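Local coordinates for protein putative pyridoxal phosphate-dependent transferase (Clostridium difficile, PDB 4DQ6) that belongs to the class I and II aminotransferase family of pyridoxal phosphate-dependent enzymes and binds pyridoxal-5'-phosphate, at residues E61-T66 / N273-L278; D52-R57 / L278-A283. All coordinates share one frame; numbering follows the deposited sequence.

Interaction 1: E61-T66 / N273-L278; sequences EIYGYT and NNCFSL. With PLP (pyridoxal-5'-phosphate), chain F.
The rings of Tyr63 and Phe276 meet obliquely, with centroids 5.9 Å apart, planes inclined at 37° and Tyr63 CE1 lying 4.0 Å from Phe276 CZ. Cys275 SG touches both: it sits 3.8 Å above one face of the Phe276 ring, offset toward the rim, and reaches Tyr63 CD1 at 4.1 Å in an oblique sulfur-aromatic contact. One face of the Tyr63 ring is covered near its rim by the backbone carbon of Glu61. The Tyr65 ring points elsewhere, presenting its edge to the phosphate of pyridoxal-5'-phosphate; Tyr65 OH lies 3.3 Å from O1P, at best a weak bond. That cofactor is also held by Val99, Ile100, Asn175 and His206 of the second subunit, so Tyr65 reaches across the dimer into its pocket.

Thr66 carries the largest share of the contact. With chi1 at -57°, OG1 turns to the start of the helix, 3.4 Å from Cys275 CB, while CG2, anti to the backbone N, slides past Leu278 to lie 3.7 Å from CD2. Two waters tie the backbones together, one joining Thr66 O to Asn273 N, the other Thr66 N to Asn273 O. Asn274 is the N-cap: its OD1 accepts a nearly straight bond from Ser277 N (2.9 Å, N-H...O 173°) and a weak one from Phe276 N, while its ND2 is bonded to Leu245 O. Segment 61-66 belongs to the connection between helix 48-58 and helix 70-84, and crosses the N-terminal end of helix 275-287, where Phe276 also meets Phe276 of the second subunit.

Interaction 2: D52-R57 / L278-A283; sequences DSLKNR and LVATEA
This is antiparallel helix-helix packing, in which Ser53, Leu54 and Arg57 of helix 48-58 meet Val279, Ala280 and Ala283 of helix 275-287 within the class I and II aminotransferase family fold. The axes of the two short helix segments run at 147° to each other and approach to 8.6 Å, a close spacing that suits the small side chains of Ser53, Ala280 and Ala283 at the interface. Val279 is the main projection from its helix. Its CG2 rests against the other backbone, 3.6 Å from Ser53 O, while CG1 packs across the aliphatic part of Arg57, 4.1 Å from CD. The Arg57 chain bends at chi2 (57°), crossing Val279 at about a right angle; beyond the interface its NH2 is hydrogen-bonded to Ile62 O. Leu54 closes another part of the seam: its CD2 methyl touches Ala280 CB at 4.1 Å, and the side chain also packs on Tyr63 of the second subunit. Ser53 OG donates its hydrogen bond to Ile50 O, within its own helix, and meets the partner helix by packing, with Ala283 CB 3.6 Å from Ser53 OG.

Overall arrangement
Interactions 1 and 2 lie with their centres about 10 Å apart, on the same side of the chain's centre, and both use helix 275-287; their segments overlap at Leu278, which makes contact in interaction 1 only. Along the chain, 52-57 on helix 48-58 comes first and the loop segment 61-66 follows; more than 200 residues later, 273-278 holds the N-cap and first turn of helix 275-287, and 278-283 continues that helix. The N-terminal end of helix 275-287 thus meets the loop, and its next turns meet the helix preceding that loop. Arg57 joins the two contacts by packing on Tyr63 and Cys275. Both contacts touch the second subunit, placing this assembly of helices and loop at the dimer interface.

Interaction 1: E61-T66 / N273-L278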
# COMPACT_ATOMS: atom_id res chain seq x y z
N GLU A 61 -7.48 -6.01 18.83
CA GLU A 61 -8.71 -5.24 18.62
C GLU A 61 -8.46 -3.74 18.39
O GLU A 61 -9.42 -2.97 18.35
CB GLU A 61 -9.75 -5.47 19.73
CG GLU A 61 -10.26 -6.92 19.64
CD GLU A 61 -11.41 -7.28 20.57
OE1 GLU A 61 -11.49 -6.76 21.67
OE2 GLU A 61 -12.22 -8.15 20.17
N ILE A 62 -7.19 -3.37 18.24
CA ILE A 62 -6.82 -1.98 17.84
C ILE A 62 -5.93 -2.05 16.64
O ILE A 62 -4.95 -2.79 16.61
CB ILE A 62 -6.17 -1.22 19.00
CG1 ILE A 62 -7.13 -1.16 20.17
CG2 ILE A 62 -5.65 0.13 18.46
CD1 ILE A 62 -6.57 -0.52 21.44
N TYR A 63 -6.30 -1.28 15.62
CA TYR A 63 -5.64 -1.37 14.29
C TYR A 63 -5.12 -0.03 13.78
O TYR A 63 -5.53 0.39 12.71
CB TYR A 63 -6.58 -2.02 13.26
CG TYR A 63 -7.28 -3.21 13.85
CD1 TYR A 63 -6.58 -4.38 14.10
CD2 TYR A 63 -8.62 -3.18 14.05
CE1 TYR A 63 -7.17 -5.49 14.68
CE2 TYR A 63 -9.26 -4.28 14.63
CZ TYR A 63 -8.54 -5.44 14.90
OH TYR A 63 -9.25 -6.51 15.51
N GLY A 64 -4.30 0.62 14.58
CA GLY A 64 -3.74 1.93 14.23
C GLY A 64 -2.42 1.85 13.54
O GLY A 64 -2.02 0.83 13.00
N TYR A 65 -1.73 3.00 13.48
CA TYR A 65 -0.47 3.06 12.69
C TYR A 65 0.55 2.10 13.29
O TYR A 65 0.77 2.02 14.51
CB TYR A 65 0.07 4.47 12.80
CG TYR A 65 -0.71 5.48 12.01
CD1 TYR A 65 -0.71 5.48 10.66
CD2 TYR A 65 -1.48 6.46 12.67
CE1 TYR A 65 -1.42 6.44 9.91
CE2 TYR A 65 -2.22 7.39 11.94
CZ TYR A 65 -2.20 7.37 10.59
OH TYR A 65 -2.91 8.28 9.84
N THR A 66 1.18 1.34 12.42
CA THR A 66 1.98 0.19 12.77
C THR A 66 3.44 0.46 12.69
O THR A 66 3.90 0.94 11.66
CB THR A 66 1.62 -0.97 11.84
OG1 THR A 66 0.21 -1.21 11.98
CG2 THR A 66 2.44 -2.25 12.09
N ASN A 273 4.06 -1.00 6.97
CA ASN A 273 3.29 -2.23 6.76
C ASN A 273 1.90 -1.98 7.33
O ASN A 273 1.75 -1.23 8.29
CB ASN A 273 3.88 -3.39 7.56
CG ASN A 273 5.18 -3.94 6.99
OD1 ASN A 273 6.23 -3.31 7.09
ND2 ASN A 273 5.11 -5.13 6.40
N ASN A 274 0.89 -2.61 6.73
CA ASN A 274 -0.40 -2.74 7.45
C ASN A 274 -0.17 -3.73 8.59
O ASN A 274 0.78 -4.46 8.65
CB ASN A 274 -1.57 -3.12 6.52
CG ASN A 274 -1.49 -4.56 6.02
OD1 ASN A 274 -1.64 -5.47 6.84
ND2 ASN A 274 -1.29 -4.77 4.71
N CYS A 275 -1.05 -3.66 9.54
CA CYS A 275 -0.77 -4.37 10.78
C CYS A 275 -0.71 -5.86 10.59
O CYS A 275 -0.07 -6.56 11.41
CB CYS A 275 -1.77 -4.00 11.85
SG CYS A 275 -3.48 -4.27 11.49
N PHE A 276 -1.41 -6.37 9.59
CA PHE A 276 -1.46 -7.82 9.38
C PHE A 276 -0.26 -8.33 8.58
O PHE A 276 0.29 -9.38 8.85
CB PHE A 276 -2.80 -8.23 8.81
CG PHE A 276 -3.93 -8.09 9.79
CD1 PHE A 276 -3.94 -8.88 10.94
CD2 PHE A 276 -5.03 -7.22 9.61
CE1 PHE A 276 -4.97 -8.82 11.87
CE2 PHE A 276 -6.06 -7.12 10.58
CZ PHE A 276 -6.03 -7.98 11.71
N SER A 277 0.11 -7.62 7.54
CA SER A 277 1.32 -7.90 6.84
C SER A 277 2.54 -8.00 7.76
O SER A 277 3.42 -8.87 7.61
CB SER A 277 1.50 -6.77 5.78
OG SER A 277 2.77 -6.57 5.34
N LEU A 278 2.62 -7.08 8.72
CA LEU A 278 3.75 -7.05 9.63
C LEU A 278 3.93 -8.37 10.34
O LEU A 278 5.02 -8.97 10.35
CB LEU A 278 3.57 -6.00 10.71
CG LEU A 278 4.83 -5.77 11.54
CD1 LEU A 278 5.70 -4.74 10.79
CD2 LEU A 278 4.49 -5.24 12.93
N1 PLP F . -4.81 14.09 6.23
C2 PLP F . -4.98 14.73 7.42
C2A PLP F . -5.47 16.12 7.65
C3 PLP F . -4.70 13.96 8.63
O3 PLP F . -4.84 14.55 9.78
C4 PLP F . -4.23 12.59 8.53
C4A PLP F . -3.92 11.80 9.77
C5 PLP F . -4.12 12.05 7.18
C6 PLP F . -4.40 12.85 6.06
C5A PLP F . -3.67 10.64 7.08
O4P PLP F . -3.10 10.52 5.82
P PLP F . -2.81 9.01 5.28
O1P PLP F . -2.27 8.32 6.56
O2P PLP F . -4.17 8.42 5.00
O3P PLP F . -1.74 9.38 4.09
O HOH W 1 5.46 -0.44 9.57
O HOH W 2 0.28 0.85 9.65

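Interaction 2: D52-R57 / L278-A283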
# COMPACT_ATOMS: atom_id res chain seq x y z
N ASP A 52 -2.30 -18.23 12.72
CA ASP A 52 -2.35 -17.97 14.13
C ASP A 52 -1.73 -16.60 14.48
O ASP A 52 -2.19 -15.91 15.38
CB ASP A 52 -1.66 -19.07 14.89
CG ASP A 52 -2.23 -19.21 16.29
OD1 ASP A 52 -3.46 -19.59 16.47
OD2 ASP A 52 -1.47 -18.96 17.22
N SER A 53 -0.72 -16.17 13.73
CA SER A 53 -0.16 -14.82 13.93
C SER A 53 -1.23 -13.75 13.64
O SER A 53 -1.36 -12.72 14.34
CB SER A 53 1.09 -14.54 13.03
OG SER A 53 0.85 -14.24 11.60
N LEU A 54 -1.99 -13.99 12.59
CA LEU A 54 -3.08 -13.07 12.23
C LEU A 54 -4.15 -13.09 13.31
O LEU A 54 -4.65 -12.04 13.66
CB LEU A 54 -3.68 -13.45 10.89
CG LEU A 54 -2.79 -13.35 9.66
CD1 LEU A 54 -3.52 -13.96 8.44
CD2 LEU A 54 -2.38 -11.89 9.38
N LYS A 55 -4.48 -14.25 13.90
CA LYS A 55 -5.48 -14.30 14.93
C LYS A 55 -5.04 -13.57 16.16
O LYS A 55 -5.81 -12.78 16.69
CB LYS A 55 -5.83 -15.75 15.31
CG LYS A 55 -6.54 -16.49 14.21
CD LYS A 55 -6.82 -17.89 14.73
CE LYS A 55 -7.54 -18.78 13.75
NZ LYS A 55 -7.71 -20.16 14.32
N ASN A 56 -3.78 -13.74 16.55
CA ASN A 56 -3.25 -13.07 17.72
C ASN A 56 -3.29 -11.55 17.53
O ASN A 56 -3.71 -10.83 18.41
CB ASN A 56 -1.84 -13.58 18.02
CG ASN A 56 -1.21 -12.85 19.17
OD1 ASN A 56 -1.44 -13.20 20.32
ND2 ASN A 56 -0.45 -11.79 18.86
N ARG A 57 -2.91 -11.12 16.33
CA ARG A 57 -2.94 -9.67 16.09
C ARG A 57 -4.39 -9.13 16.10
O ARG A 57 -4.68 -8.05 16.57
CB ARG A 57 -2.24 -9.34 14.78
CG ARG A 57 -2.12 -7.82 14.46
CD ARG A 57 -1.39 -7.03 15.53
NE ARG A 57 -1.45 -5.58 15.26
CZ ARG A 57 -2.52 -4.83 15.50
NH1 ARG A 57 -3.65 -5.39 16.04
NH2 ARG A 57 -2.48 -3.53 15.28
N LEU A 278 2.62 -7.08 8.72
CA LEU A 278 3.75 -7.05 9.63
C LEU A 278 3.93 -8.37 10.34
O LEU A 278 5.02 -8.97 10.35
CB LEU A 278 3.57 -6.00 10.71
CG LEU A 278 4.83 -5.77 11.54
CD1 LEU A 278 5.70 -4.74 10.79
CD2 LEU A 278 4.49 -5.24 12.93
N VAL A 279 2.85 -8.84 10.93
CA VAL A 279 2.95 -10.07 11.74
C VAL A 279 3.05 -11.32 10.90
O VAL A 279 3.75 -12.27 11.27
CB VAL A 279 1.83 -10.20 12.81
CG1 VAL A 279 1.79 -9.02 13.79
CG2 VAL A 279 0.50 -10.52 12.15
N ALA A 280 2.38 -11.34 9.74
CA ALA A 280 2.42 -12.51 8.85
C ALA A 280 3.80 -12.71 8.25
O ALA A 280 4.22 -13.85 8.03
CB ALA A 280 1.34 -12.46 7.78
N THR A 281 4.48 -11.63 7.88
CA THR A 281 5.77 -11.76 7.25
C THR A 281 6.79 -12.37 8.22
O THR A 281 7.48 -13.35 7.92
CB THR A 281 6.24 -10.36 6.80
OG1 THR A 281 5.36 -9.86 5.79
CG2 THR A 281 7.68 -10.42 6.25
N GLU A 282 6.80 -11.89 9.46
CA GLU A 282 7.74 -12.38 10.44
C GLU A 282 7.40 -13.83 10.80
O GLU A 282 8.28 -14.68 10.89
CB GLU A 282 7.67 -11.52 11.66
CG GLU A 282 8.59 -12.00 12.75
CD GLU A 282 8.75 -11.03 13.90
OE1 GLU A 282 8.73 -9.79 13.71
OE2 GLU A 282 8.98 -11.55 15.01
N ALA A 283 6.10 -14.12 10.90
CA ALA A 283 5.69 -15.49 11.20
C ALA A 283 6.04 -16.49 10.08
O ALA A 283 6.41 -17.61 10.37
CB ALA A 283 4.18 -15.55 11.47